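Local coordinates for type II secretion system protein F (Vibrio cholerae, PDB 3C1Q) that probably serves in the inner membrane complex of the type II secretion system, which exports toxins and proteases from the periplasm, this chain being the protein's first cytoplasmic domain, at residues L35-V38 with A39-S42; S42-P45 with R46-T49; L14-I17 with T18-A22; A53-A56 with K57-G61; L92-V95 with L96-A100. One frame throughout, in Å; residues are numbered along the deposited sequence.

Interaction 1. Residues L35-V38 with A39-S42; sequences LRAV and AEQS
Glu-40 N donates to Arg-36 O at 2.9 Å, and Ala-39 N to Leu-35 O at 3.1 Å, both nearly straight, in the last turn of helix 31-40. The helical ladder then frays at its C-terminal end. Gln-41 N is shared between Ala-37 O, at 3.0 Å with an N-H...O angle of 140°, and a weaker, longer bond to Val-38 O.

On the outer surface Arg-36 and Glu-40, one turn apart, form a pair of opposite charges that stays short of a salt bridge, with Arg-36 NH1 4.2 Å from Glu-40 OE2. A water bridges them, giving a proton to Glu-40 OE2 and accepting a weak bond from Arg-36 NH1. The carboxylate oxygen lies near the guanidinium plane, at its edge, although the two flat groups are turned 70° apart. Closer contact is made by the arginine's aliphatic stem, whose CD lies 3.4 Å from Glu-40 OE2. Arg-36 CG stands opposite the backbone N (chi1 -176°), which carries the stem along the helix toward Glu-40. The guanidinium also lies close to that of Arg-55, a like-charge approach that the Glu-40 carboxylate probably eases.

The inner side of the turn is packed. Val-38 and Ala-37 meet helix 11-26, while Leu-35 and Ala-39 lean on helix 45-59. Gln-41 runs extended back along the turn, its CG against Ala-37 O; its side-chain NE2 is bonded to Thr-23 O of the second subunit, so this helix end takes part in the dimer contact. Within the chain, Gln-41 NE2 rests 3.9 Å from the methyl carbon Ala-37 CB.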
loop_
_atom_site.group_PDB
_atom_site.type_symbol
_atom_site.label_atom_id
_atom_site.label_comp_id
_atom_site.label_asym_id
_atom_site.label_seq_id
_atom_site.Cartn_x
_atom_site.Cartn_y
_atom_site.Cartn_z
ATOM N N LEU B 35 6.105 -4.634 11.092
ATOM C CA LEU B 35 4.933 -5.388 11.574
ATOM C C LEU B 35 4.067 -4.568 12.528
ATOM O O LEU B 35 2.844 -4.632 12.458
ATOM C CB LEU B 35 5.366 -6.690 12.227
ATOM C CG LEU B 35 5.875 -7.781 11.275
ATOM C CD1 LEU B 35 6.684 -8.839 12.020
ATOM C CD2 LEU B 35 4.714 -8.439 10.507
ATOM N N ARG B 36 4.699 -3.790 13.401
ATOM C CA ARG B 36 3.963 -2.879 14.282
ATOM C C ARG B 36 3.091 -1.908 13.482
ATOM O O ARG B 36 1.919 -1.737 13.778
ATOM C CB ARG B 36 4.909 -2.096 15.182
ATOM C CG ARG B 36 4.179 -1.206 16.203
ATOM C CD ARG B 36 5.073 -0.163 16.807
ATOM N NE ARG B 36 5.858 -0.665 17.933
ATOM C CZ ARG B 36 5.575 -0.465 19.228
ATOM N NH1 ARG B 36 4.488 0.209 19.612
ATOM N NH2 ARG B 36 6.379 -0.955 20.162
ATOM N N ALA B 37 3.680 -1.253 12.483
ATOM C CA ALA B 37 2.962 -0.318 11.638
ATOM C C ALA B 37 1.774 -0.970 10.938
ATOM O O ALA B 37 0.669 -0.414 10.953
ATOM C CB ALA B 37 3.928 0.316 10.600
ATOM N N VAL B 38 1.965 -2.145 10.338
ATOM C CA VAL B 38 0.855 -2.786 9.614
ATOM C C VAL B 38 -0.299 -3.114 10.607
ATOM O O VAL B 38 -1.487 -2.876 10.309
ATOM C CB VAL B 38 1.313 -4.047 8.789
ATOM C CG1 VAL B 38 0.150 -4.606 7.977
ATOM C CG2 VAL B 38 2.494 -3.690 7.860
ATOM N N ALA B 39 0.059 -3.575 11.801
ATOM C CA ALA B 39 -0.907 -3.829 12.864
ATOM C C ALA B 39 -1.695 -2.577 13.247
ATOM O O ALA B 39 -2.925 -2.601 13.289
ATOM C CB ALA B 39 -0.211 -4.391 14.120
ATOM N N GLU B 40 -0.975 -1.498 13.539
ATOM C CA GLU B 40 -1.576 -0.231 13.973
ATOM C C GLU B 40 -2.523 0.335 12.936
ATOM O O GLU B 40 -3.453 1.053 13.284
ATOM C CB GLU B 40 -0.490 0.820 14.182
ATOM C CG GLU B 40 0.429 0.594 15.360
ATOM C CD GLU B 40 1.638 1.531 15.350
ATOM O OE1 GLU B 40 2.003 2.060 14.273
ATOM O OE2 GLU B 40 2.237 1.735 16.429
ATOM N N GLN B 41 -2.232 0.055 11.666
ATOM C CA GLN B 41 -3.004 0.591 10.551
ATOM C C GLN B 41 -4.190 -0.279 10.108
ATOM O O GLN B 41 -4.920 0.090 9.206
ATOM C CB GLN B 41 -2.077 0.876 9.362
ATOM C CG GLN B 41 -1.040 1.960 9.664
ATOM C CD GLN B 41 -0.044 2.135 8.554
ATOM O OE1 GLN B 41 -0.379 1.967 7.378
ATOM N NE2 GLN B 41 1.199 2.460 8.912
ATOM N N SER B 42 -4.401 -1.417 10.750
ATOM C CA SER B 42 -5.437 -2.351 10.299
ATOM C C SER B 42 -6.818 -1.958 10.806
ATOM O O SER B 42 -6.949 -1.617 11.959
ATOM C CB SER B 42 -5.132 -3.771 10.787
ATOM O OG SER B 42 -6.017 -4.696 10.147
HETATM O O HOH W 1 1.722 -0.311 18.293
#

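Interaction 2. Residues S42-P45 with R46-T49; sequences SEKP and RIRT. With CA (calcium ion), chain C.
Lys-44 and Ile-47 lie side by side at the start of helix 45-59, with Ile-47 CD1 3.7 Å from Lys-44 CB. Lys-44 occupies the N-cap position. Its carbonyl oxygen opens the helical bonding, taking a nearly straight bond from Arg-48 N at 3.0 Å and a weak one from Ile-47 N. Ile-47 is the buried member of the contact: its CG2 branch also touches Ser-42 OG at 3.6 Å, so the serine hydroxyl sits against hydrocarbon while weakly accepting from Lys-44 N.

The next carbonyl, Pro-45 O, is gripped twice by Thr-49, through its backbone N at 2.9 Å and through OG1 at 3.0 Å. The two donors arrive from opposite faces of the carbonyl plane. Thr-49 OG1 lies opposite its own carbonyl carbon and next to the backbone N (chi1 -65°), the torsion that turns the hydroxyl back to the preceding turn.

The outer side is looser. The Arg-48 chain bends at chi3 (58°) and brings its guanidinium back over the loop, one face resting on Pro-45 CA and the edge directed at Ser-42 O. That in-plane bond from NH1 is long and weak, 3.4 Å, and a water contacts both of its ends. Glu-43 points away from the helix and binds calcium through OE2 at 2.3 Å; three waters, with Glu-97 and Asp-101 of the second subunit, also belong to this metal site.

Lys-44 NZ forms a salt bridge with Asp-13, and Ile-47 packs on Asp-13 and Ile-17, so the turn between helices 31-40 and 45-59 is fastened to helix 11-26.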
loop_
_atom_site.group_PDB
_atom_site.type_symbol
_atom_site.label_atom_id
_atom_site.label_comp_id
_atom_site.label_asym_id
_atom_site.label_seq_id
_atom_site.Cartn_x
_atom_site.Cartn_y
_atom_site.Cartn_z
ATOM N N SER B 42 -4.401 -1.417 10.750
ATOM C CA SER B 42 -5.437 -2.351 10.299
ATOM C C SER B 42 -6.818 -1.958 10.806
ATOM O O SER B 42 -6.949 -1.617 11.959
ATOM C CB SER B 42 -5.132 -3.771 10.787
ATOM O OG SER B 42 -6.017 -4.696 10.147
ATOM N N GLU B 43 -7.829 -2.041 9.939
ATOM C CA GLU B 43 -9.234 -1.799 10.293
ATOM C C GLU B 43 -9.883 -3.021 10.911
ATOM O O GLU B 43 -10.917 -2.906 11.563
ATOM C CB GLU B 43 -10.078 -1.480 9.043
ATOM C CG GLU B 43 -9.594 -0.357 8.200
ATOM C CD GLU B 43 -10.518 -0.028 7.038
ATOM O OE1 GLU B 43 -11.597 -0.648 6.895
ATOM O OE2 GLU B 43 -10.164 0.881 6.272
ATOM N N LYS B 44 -9.298 -4.187 10.659
ATOM C CA LYS B 44 -9.877 -5.479 11.006
ATOM C C LYS B 44 -9.256 -5.997 12.315
ATOM O O LYS B 44 -8.092 -6.373 12.335
ATOM C CB LYS B 44 -9.590 -6.464 9.866
ATOM C CG LYS B 44 -10.207 -6.089 8.497
ATOM C CD LYS B 44 -11.700 -6.379 8.484
ATOM C CE LYS B 44 -12.222 -6.774 7.101
ATOM N NZ LYS B 44 -11.849 -5.788 6.069
ATOM N N PRO B 45 -10.017 -5.991 13.422
ATOM C CA PRO B 45 -9.447 -6.477 14.691
ATOM C C PRO B 45 -8.721 -7.837 14.641
ATOM O O PRO B 45 -7.695 -7.996 15.304
ATOM C CB PRO B 45 -10.667 -6.541 15.617
ATOM C CG PRO B 45 -11.548 -5.457 15.112
ATOM C CD PRO B 45 -11.387 -5.478 13.612
ATOM N N ARG B 46 -9.245 -8.800 13.884
ATOM C CA ARG B 46 -8.638 -10.133 13.816
ATOM C C ARG B 46 -7.262 -10.055 13.187
ATOM O O ARG B 46 -6.340 -10.793 13.562
ATOM C CB ARG B 46 -9.474 -11.097 12.973
ATOM C CG ARG B 46 -10.691 -11.685 13.637
ATOM C CD ARG B 46 -11.256 -12.812 12.752
ATOM N NE ARG B 46 -12.158 -13.707 13.455
ATOM C CZ ARG B 46 -11.779 -14.765 14.181
ATOM N NH1 ARG B 46 -10.490 -15.074 14.344
ATOM N NH2 ARG B 46 -12.692 -15.518 14.756
ATOM N N ILE B 47 -7.147 -9.188 12.187
ATOM C CA ILE B 47 -5.894 -9.036 11.458
ATOM C C ILE B 47 -4.882 -8.323 12.345
ATOM O O ILE B 47 -3.722 -8.735 12.407
ATOM C CB ILE B 47 -6.088 -8.296 10.135
ATOM C CG1 ILE B 47 -6.917 -9.163 9.176
ATOM C CG2 ILE B 47 -4.714 -7.947 9.517
ATOM C CD1 ILE B 47 -7.265 -8.487 7.862
ATOM N N ARG B 48 -5.328 -7.273 13.045
ATOM C CA ARG B 48 -4.475 -6.577 14.013
ATOM C C ARG B 48 -3.920 -7.549 15.060
ATOM O O ARG B 48 -2.718 -7.590 15.329
ATOM C CB ARG B 48 -5.236 -5.433 14.688
ATOM C CG ARG B 48 -4.361 -4.605 15.622
ATOM C CD ARG B 48 -5.049 -3.315 16.040
ATOM N NE ARG B 48 -6.316 -3.598 16.698
ATOM C CZ ARG B 48 -7.538 -3.428 16.176
ATOM N NH1 ARG B 48 -7.733 -2.955 14.938
ATOM N NH2 ARG B 48 -8.595 -3.741 16.921
ATOM N N THR B 49 -4.791 -8.367 15.618
ATOM C CA THR B 49 -4.373 -9.355 16.609
ATOM C C THR B 49 -3.290 -10.277 16.077
ATOM O O THR B 49 -2.298 -10.556 16.759
ATOM C CB THR B 49 -5.585 -10.211 16.998
ATOM O OG1 THR B 49 -6.523 -9.365 17.654
ATOM C CG2 THR B 49 -5.184 -11.335 17.916
HETATM CA CA CA C . -8.272 2.192 6.357
HETATM O O HOH W 2 -5.462 -0.770 14.201
HETATM O O HOH W 3 -7.144 0.206 5.546
HETATM O O HOH W 4 -7.284 1.551 8.371
HETATM O O HOH W 5 -9.284 3.475 8.094
#

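Interaction 3. Residues L14-I17 with T18-A22; sequences LALI and TRQLA
Residues 14-22 run as unbroken alpha helix, each backbone N from Thr-18 to Leu-21 bonding to the carbonyl four residues earlier, as Gln-20 N does to Leu-16 O at 2.9 Å. Thr-18 adds a side-chain bond: OG1 reaches back to Leu-14 O at 2.8 Å, while its own N holds the same oxygen at 3.0 Å. The hydroxyl stands above the carbonyl plane, 35° out of it, and the amide comes from the other face, so Leu-14 O is gripped from both sides. Thr-18 OG1 also lies 3.8 Å from Leu-14 CD1.

Gln-20 is drawn out along the helix, and its amide group crosses the isobutyl end of Leu-16: Gln-20 CD is 3.6 Å from Leu-16 CD1, and Gln-20 OE1 is likewise 3.6 Å from Leu-16 CG. The amide nitrogen is bonded to Thr-23 OG1 of the second subunit, which probably helps set the rotation of the group.

Helix 11-26 is the central helix of this all-helical domain and takes part in its dimer interface. Ile-17 turns its CG2 branch to Val-38 and Ile-47, on helices 31-40 and 45-59, whereas Thr-18 faces Leu-99 and Ala-100 of helix 92-121. Leu-16 packs on Arg-19 of the second subunit.

Arg-19 bends at chi2 and again at chi3 and leads away from the preceding turn, its CB lying 3.3 Å from Ala-15 O. Its guanidinium is in a salt bridge with Glu-104 and bonds the calcium ligands Glu-97 and Asp-101, a second-shell position that probably helps balance their negative charge.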
loop_
_atom_site.group_PDB
_atom_site.type_symbol
_atom_site.label_atom_id
_atom_site.label_comp_id
_atom_site.label_asym_id
_atom_site.label_seq_id
_atom_site.Cartn_x
_atom_site.Cartn_y
_atom_site.Cartn_z
ATOM N N LEU B 14 -5.536 -9.791 2.422
ATOM C CA LEU B 14 -4.172 -10.353 2.273
ATOM C C LEU B 14 -3.302 -9.456 1.392
ATOM O O LEU B 14 -2.142 -9.202 1.712
ATOM C CB LEU B 14 -4.188 -11.773 1.709
ATOM C CG LEU B 14 -2.798 -12.429 1.637
ATOM C CD1 LEU B 14 -2.206 -12.594 3.037
ATOM C CD2 LEU B 14 -2.895 -13.758 0.912
ATOM N N ALA B 15 -3.865 -8.957 0.294
ATOM C CA ALA B 15 -3.152 -8.060 -0.608
ATOM C C ALA B 15 -2.697 -6.785 0.099
ATOM O O ALA B 15 -1.570 -6.311 -0.115
ATOM C CB ALA B 15 -4.022 -7.722 -1.803
ATOM N N LEU B 16 -3.567 -6.251 0.945
ATOM C CA LEU B 16 -3.285 -5.022 1.656
ATOM C C LEU B 16 -2.095 -5.242 2.579
ATOM O O LEU B 16 -1.091 -4.521 2.479
ATOM C CB LEU B 16 -4.507 -4.577 2.447
ATOM C CG LEU B 16 -4.345 -3.416 3.432
ATOM C CD1 LEU B 16 -3.860 -2.162 2.706
ATOM C CD2 LEU B 16 -5.651 -3.168 4.176
ATOM N N ILE B 17 -2.197 -6.215 3.492
ATOM C CA ILE B 17 -1.111 -6.372 4.472
ATOM C C ILE B 17 0.186 -6.778 3.799
ATOM O O ILE B 17 1.262 -6.384 4.253
ATOM C CB ILE B 17 -1.487 -7.303 5.668
ATOM C CG1 ILE B 17 -1.764 -8.742 5.202
ATOM C CG2 ILE B 17 -2.674 -6.698 6.457
ATOM C CD1 ILE B 17 -2.096 -9.774 6.358
ATOM N N THR B 18 0.114 -7.544 2.709
ATOM C CA THR B 18 1.356 -7.983 2.050
ATOM C C THR B 18 2.052 -6.794 1.358
ATOM O O THR B 18 3.273 -6.626 1.458
ATOM C CB THR B 18 1.101 -9.165 1.075
ATOM O OG1 THR B 18 0.473 -10.250 1.785
ATOM C CG2 THR B 18 2.391 -9.656 0.483
ATOM N N ARG B 19 1.255 -5.945 0.717
ATOM C CA ARG B 19 1.786 -4.719 0.101
ATOM C C ARG B 19 2.368 -3.784 1.148
ATOM O O ARG B 19 3.474 -3.289 0.992
ATOM C CB ARG B 19 0.724 -4.007 -0.725
ATOM C CG ARG B 19 1.198 -2.668 -1.330
ATOM C CD ARG B 19 2.372 -2.838 -2.237
ATOM N NE ARG B 19 2.013 -3.594 -3.446
ATOM C CZ ARG B 19 2.915 -4.108 -4.282
ATOM N NH1 ARG B 19 4.209 -3.960 -4.028
ATOM N NH2 ARG B 19 2.531 -4.771 -5.365
ATOM N N GLN B 20 1.655 -3.584 2.249
ATOM C CA GLN B 20 2.150 -2.713 3.313
ATOM C C GLN B 20 3.453 -3.251 3.899
ATOM O O GLN B 20 4.418 -2.502 4.059
ATOM C CB GLN B 20 1.108 -2.545 4.415
ATOM C CG GLN B 20 -0.163 -1.836 3.958
ATOM C CD GLN B 20 -1.184 -1.708 5.061
ATOM O OE1 GLN B 20 -1.630 -2.713 5.628
ATOM N NE2 GLN B 20 -1.557 -0.464 5.388
ATOM N N LEU B 21 3.499 -4.547 4.198
ATOM C CA LEU B 21 4.724 -5.114 4.776
ATOM C C LEU B 21 5.881 -4.999 3.764
ATOM O O LEU B 21 6.995 -4.631 4.120
ATOM C CB LEU B 21 4.502 -6.556 5.221
ATOM C CG LEU B 21 5.637 -7.232 5.950
ATOM C CD1 LEU B 21 5.944 -6.510 7.294
ATOM C CD2 LEU B 21 5.296 -8.724 6.165
ATOM N N ALA B 22 5.618 -5.283 2.490
ATOM C CA ALA B 22 6.653 -5.165 1.469
ATOM C C ALA B 22 7.190 -3.738 1.350
ATOM O O ALA B 22 8.394 -3.520 1.228
ATOM C CB ALA B 22 6.126 -5.623 0.121
#

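Interaction 4. Residues A53-A56 with K57-G61; sequences AVRA and KVTEG
Thr-59 OG1 donates to Ala-56 O at 2.7 Å, the shortest polar bond of this last turn of helix 45-59. The same oxygen accepts from Glu-60 N at 3.1 Å, a bent bond with an N-H...O angle of 136°. Thr-59 OG1 sits between its backbone N and carbonyl carbon (chi1 72°), which points the hydroxyl three residues back and leaves CG2 over Arg-55. That methyl is only 3.0 Å from Arg-55 O, a tight approach, and 4.0 Å from Arg-55 NE, approaching the guanidinium at a slant. Glu-60, extended beyond CG, folds along the same turn, with CG 3.3 Å from Ala-56 O.

The helix closes in a Schellman motif. Gly-61 has positive phi (107°), a backbone conformation that glycine takes easily, and its N bonds back to Val-58 O at 3.1 Å. Before it the regular ladder persists, with Lys-57 N on Ala-53 O, Val-58 N on Val-54 O and Thr-59 N on Arg-55 O.

Further out, the charged ends are held by other parts of the domain. Arg-55 NH1 forms a salt bridge with Glu-32 of helix 31-40. Lys-57 bends at chi3 to put NZ in a salt bridge with Asp-70, and it also makes a cation-pi contact with Tyr-62. Val-54 packs on Leu-64 and Ser-67 of helix 64-68, while Val-58 CG2, 3.4 Å from Val-54 O, is on the side that meets Leu-35.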
loop_
_atom_site.group_PDB
_atom_site.type_symbol
_atom_site.label_atom_id
_atom_site.label_comp_id
_atom_site.label_asym_id
_atom_site.label_seq_id
_atom_site.Cartn_x
_atom_site.Cartn_y
_atom_site.Cartn_z
ATOM N N ALA B 53 0.664 -10.460 17.273
ATOM C CA ALA B 53 1.168 -11.744 17.742
ATOM C C ALA B 53 2.407 -12.165 16.952
ATOM O O ALA B 53 3.387 -12.607 17.523
ATOM C CB ALA B 53 0.064 -12.829 17.647
ATOM N N VAL B 54 2.347 -12.013 15.632
ATOM C CA VAL B 54 3.489 -12.303 14.772
ATOM C C VAL B 54 4.672 -11.391 15.125
ATOM O O VAL B 54 5.827 -11.854 15.209
ATOM C CB VAL B 54 3.090 -12.177 13.273
ATOM C CG1 VAL B 54 4.309 -12.252 12.356
ATOM C CG2 VAL B 54 2.089 -13.307 12.907
ATOM N N ARG B 55 4.394 -10.108 15.326
ATOM C CA ARG B 55 5.436 -9.168 15.735
ATOM C C ARG B 55 6.085 -9.577 17.047
ATOM O O ARG B 55 7.315 -9.530 17.176
ATOM C CB ARG B 55 4.909 -7.753 15.880
ATOM C CG ARG B 55 6.076 -6.787 16.097
ATOM C CD ARG B 55 5.704 -5.433 16.571
ATOM N NE ARG B 55 6.847 -4.896 17.311
ATOM C CZ ARG B 55 6.766 -4.107 18.381
ATOM N NH1 ARG B 55 7.883 -3.711 18.989
ATOM N NH2 ARG B 55 5.585 -3.693 18.842
ATOM N N ALA B 56 5.258 -9.951 18.023
ATOM C CA ALA B 56 5.769 -10.379 19.320
ATOM C C ALA B 56 6.754 -11.540 19.113
ATOM O O ALA B 56 7.883 -11.511 19.625
ATOM C CB ALA B 56 4.630 -10.770 20.235
ATOM N N LYS B 57 6.366 -12.518 18.300
ATOM C CA LYS B 57 7.223 -13.685 18.067
ATOM C C LYS B 57 8.538 -13.314 17.381
ATOM O O LYS B 57 9.591 -13.839 17.733
ATOM C CB LYS B 57 6.478 -14.765 17.282
ATOM C CG LYS B 57 5.438 -15.495 18.138
ATOM C CD LYS B 57 4.870 -16.699 17.435
ATOM C CE LYS B 57 5.799 -17.887 17.446
ATOM N NZ LYS B 57 5.090 -19.180 17.207
ATOM N N VAL B 58 8.479 -12.396 16.419
ATOM C CA VAL B 58 9.679 -11.951 15.715
ATOM C C VAL B 58 10.640 -11.272 16.694
ATOM O O VAL B 58 11.843 -11.516 16.651
ATOM C CB VAL B 58 9.320 -11.016 14.553
ATOM C CG1 VAL B 58 10.544 -10.231 14.068
ATOM C CG2 VAL B 58 8.680 -11.858 13.411
ATOM N N THR B 59 10.115 -10.435 17.583
ATOM C CA THR B 59 10.970 -9.771 18.585
ATOM C C THR B 59 11.592 -10.789 19.552
ATOM O O THR B 59 12.660 -10.531 20.120
ATOM C CB THR B 59 10.198 -8.699 19.382
ATOM O OG1 THR B 59 9.277 -9.332 20.285
ATOM C CG2 THR B 59 9.449 -7.754 18.431
ATOM N N GLU B 60 10.937 -11.936 19.732
ATOM C CA GLU B 60 11.449 -13.002 20.604
ATOM C C GLU B 60 12.456 -13.928 19.903
ATOM O O GLU B 60 13.059 -14.800 20.548
ATOM C CB GLU B 60 10.289 -13.817 21.175
ATOM C CG GLU B 60 9.432 -13.024 22.157
ATOM C CD GLU B 60 8.023 -13.574 22.331
ATOM O OE1 GLU B 60 7.709 -14.668 21.793
ATOM O OE2 GLU B 60 7.205 -12.903 23.006
ATOM N N GLY B 61 12.647 -13.727 18.597
ATOM C CA GLY B 61 13.661 -14.453 17.817
ATOM C C GLY B 61 13.144 -15.513 16.856
ATOM O O GLY B 61 13.928 -16.164 16.142
#

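Interaction 5. Residues L92-V95 with L96-A100; sequences LDSV and LERLA. With CA (calcium ion), chain G.
Glu-97 OE2 is gripped by calcium at 2.3 Å and by a hydrogen bond from Arg-19, while its other oxygen, OE1, accepts from Gln-26. The carboxylate is thus pinned at both oxygens. A bend at chi2 (56°) swings the carboxylate off the helix surface to the metal. Three waters bind the ion; Asp-101 of the same chain and Glu-43 of the second subunit also bind it.

The first turns of helix 92-121 carry the residue. Its backbone N bonds to Asp-93 O at 3.1 Å, within a regular ladder that begins with Leu-96 N on Leu-92 O at 2.8 Å.

Along the buried side, leucines and a valine pack one turn apart. Leu-92 and Leu-96 meet at a slant, Leu-92 CD1 lying 3.6 Å from Leu-96 CG. Val-95 and Leu-99 point the same way, their CG1 and CD1 atoms respectively 4.0 Å apart.

Arg-98, on the exposed side, bends at chi3 (-75°) and folds back over the turn. One face of its guanidinium covers Ser-94 O, 3.8 Å below and offset toward the rim, so the oxygen sits under the flat group while bonding to Arg-98 N. The second terminal nitrogen, Arg-98 NH2, is 3.8 Å from Val-95 CG2.

Helix 77-89 receives Leu-92, Val-95 and Leu-99, with Leu-99 touching both Phe-79 and Val-83. Helix 11-26 takes Leu-96 on Val-25 and Ala-100 on Ala-22, so this segment packs against both helices.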
loop_
_atom_site.group_PDB
_atom_site.type_symbol
_atom_site.label_atom_id
_atom_site.label_comp_id
_atom_site.label_asym_id
_atom_site.label_seq_id
_atom_site.Cartn_x
_atom_site.Cartn_y
_atom_site.Cartn_z
ATOM N N LEU B 92 14.669 -11.005 2.025
ATOM C CA LEU B 92 13.248 -10.923 2.392
ATOM C C LEU B 92 12.574 -9.766 1.672
ATOM O O LEU B 92 11.407 -9.860 1.261
ATOM C CB LEU B 92 13.085 -10.770 3.905
ATOM C CG LEU B 92 11.648 -10.662 4.445
ATOM C CD1 LEU B 92 10.826 -11.843 3.945
ATOM C CD2 LEU B 92 11.591 -10.556 5.953
ATOM N N ASP B 93 13.313 -8.675 1.503
ATOM C CA ASP B 93 12.768 -7.480 0.883
ATOM C C ASP B 93 12.189 -7.752 -0.518
ATOM O O ASP B 93 11.043 -7.419 -0.792
ATOM C CB ASP B 93 13.783 -6.333 0.883
ATOM C CG ASP B 93 15.052 -6.619 0.092
ATOM O OD1 ASP B 93 15.474 -7.785 -0.067
ATOM O OD2 ASP B 93 15.652 -5.623 -0.366
ATOM N N SER B 94 12.964 -8.400 -1.378
ATOM C CA SER B 94 12.504 -8.656 -2.753
ATOM C C SER B 94 11.464 -9.780 -2.826
ATOM O O SER B 94 10.594 -9.743 -3.691
ATOM C CB SER B 94 13.677 -8.962 -3.685
ATOM O OG SER B 94 14.528 -9.936 -3.142
ATOM N N VAL B 95 11.580 -10.782 -1.960
ATOM C CA VAL B 95 10.573 -11.844 -1.868
ATOM C C VAL B 95 9.231 -11.262 -1.427
ATOM O O VAL B 95 8.194 -11.580 -2.021
ATOM C CB VAL B 95 11.018 -13.013 -0.969
ATOM C CG1 VAL B 95 9.861 -13.998 -0.725
ATOM C CG2 VAL B 95 12.205 -13.760 -1.604
ATOM N N LEU B 96 9.246 -10.364 -0.434
ATOM C CA LEU B 96 8.005 -9.699 -0.028
ATOM C C LEU B 96 7.402 -8.902 -1.181
ATOM O O LEU B 96 6.180 -8.918 -1.385
ATOM C CB LEU B 96 8.205 -8.817 1.216
ATOM C CG LEU B 96 8.363 -9.558 2.534
ATOM C CD1 LEU B 96 8.702 -8.582 3.644
ATOM C CD2 LEU B 96 7.088 -10.369 2.877
ATOM N N GLU B 97 8.238 -8.196 -1.927
ATOM C CA GLU B 97 7.752 -7.446 -3.094
ATOM C C GLU B 97 7.021 -8.389 -4.048
ATOM O O GLU B 97 5.924 -8.079 -4.535
ATOM C CB GLU B 97 8.905 -6.756 -3.826
ATOM C CG GLU B 97 8.477 -5.971 -5.073
ATOM C CD GLU B 97 7.423 -4.927 -4.777
ATOM O OE1 GLU B 97 7.498 -4.274 -3.692
ATOM O OE2 GLU B 97 6.512 -4.761 -5.625
ATOM N N ARG B 98 7.639 -9.529 -4.348
ATOM C CA ARG B 98 7.009 -10.506 -5.250
ATOM C C ARG B 98 5.710 -11.062 -4.677
ATOM O O ARG B 98 4.735 -11.264 -5.423
ATOM C CB ARG B 98 7.970 -11.626 -5.599
ATOM C CG ARG B 98 9.095 -11.160 -6.529
ATOM C CD ARG B 98 9.654 -12.300 -7.354
ATOM N NE ARG B 98 10.496 -13.170 -6.550
ATOM C CZ ARG B 98 11.730 -12.860 -6.152
ATOM N NH1 ARG B 98 12.289 -11.694 -6.481
ATOM N NH2 ARG B 98 12.413 -13.721 -5.428
ATOM N N LEU B 99 5.674 -11.290 -3.360
ATOM C CA LEU B 99 4.445 -11.772 -2.721
ATOM C C LEU B 99 3.343 -10.695 -2.790
ATOM O O LEU B 99 2.180 -10.996 -3.028
ATOM C CB LEU B 99 4.721 -12.150 -1.267
ATOM C CG LEU B 99 5.410 -13.489 -1.089
ATOM C CD1 LEU B 99 6.031 -13.596 0.326
ATOM C CD2 LEU B 99 4.435 -14.665 -1.362
ATOM N N ALA B 100 3.732 -9.440 -2.618
ATOM C CA ALA B 100 2.808 -8.312 -2.737
ATOM C C ALA B 100 2.229 -8.199 -4.158
ATOM O O ALA B 100 0.992 -8.048 -4.348
ATOM C CB ALA B 100 3.542 -7.004 -2.331
HETATM CA CA CA G . 6.228 -4.636 -7.875
HETATM O O HOH W 6 7.826 -2.768 -7.774
HETATM O O HOH W 7 8.372 -5.622 -8.664
HETATM O O HOH W 8 4.699 -2.853 -7.494
#

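Overall arrangement
Interaction 3 lies about 5 Å from the centre of the chain, and interactions 1 and 5, each about 10 Å away between centres, pack against it. Arg-19 NH1 of interaction 3 forms a salt bridge with Glu-97 OE2 of interaction 5 at 2.9 Å. Interactions 1 and 2 share Ser-42 across the turn between their helices; interactions 2 and 4 occupy the two ends of helix 45-59, about 17 Å apart between centres. Interactions 2 and 5 supply the calcium ligands Glu-43 and Glu-97, yet their centres are about 22 Å apart within one chain: each calcium site is completed across the dimer.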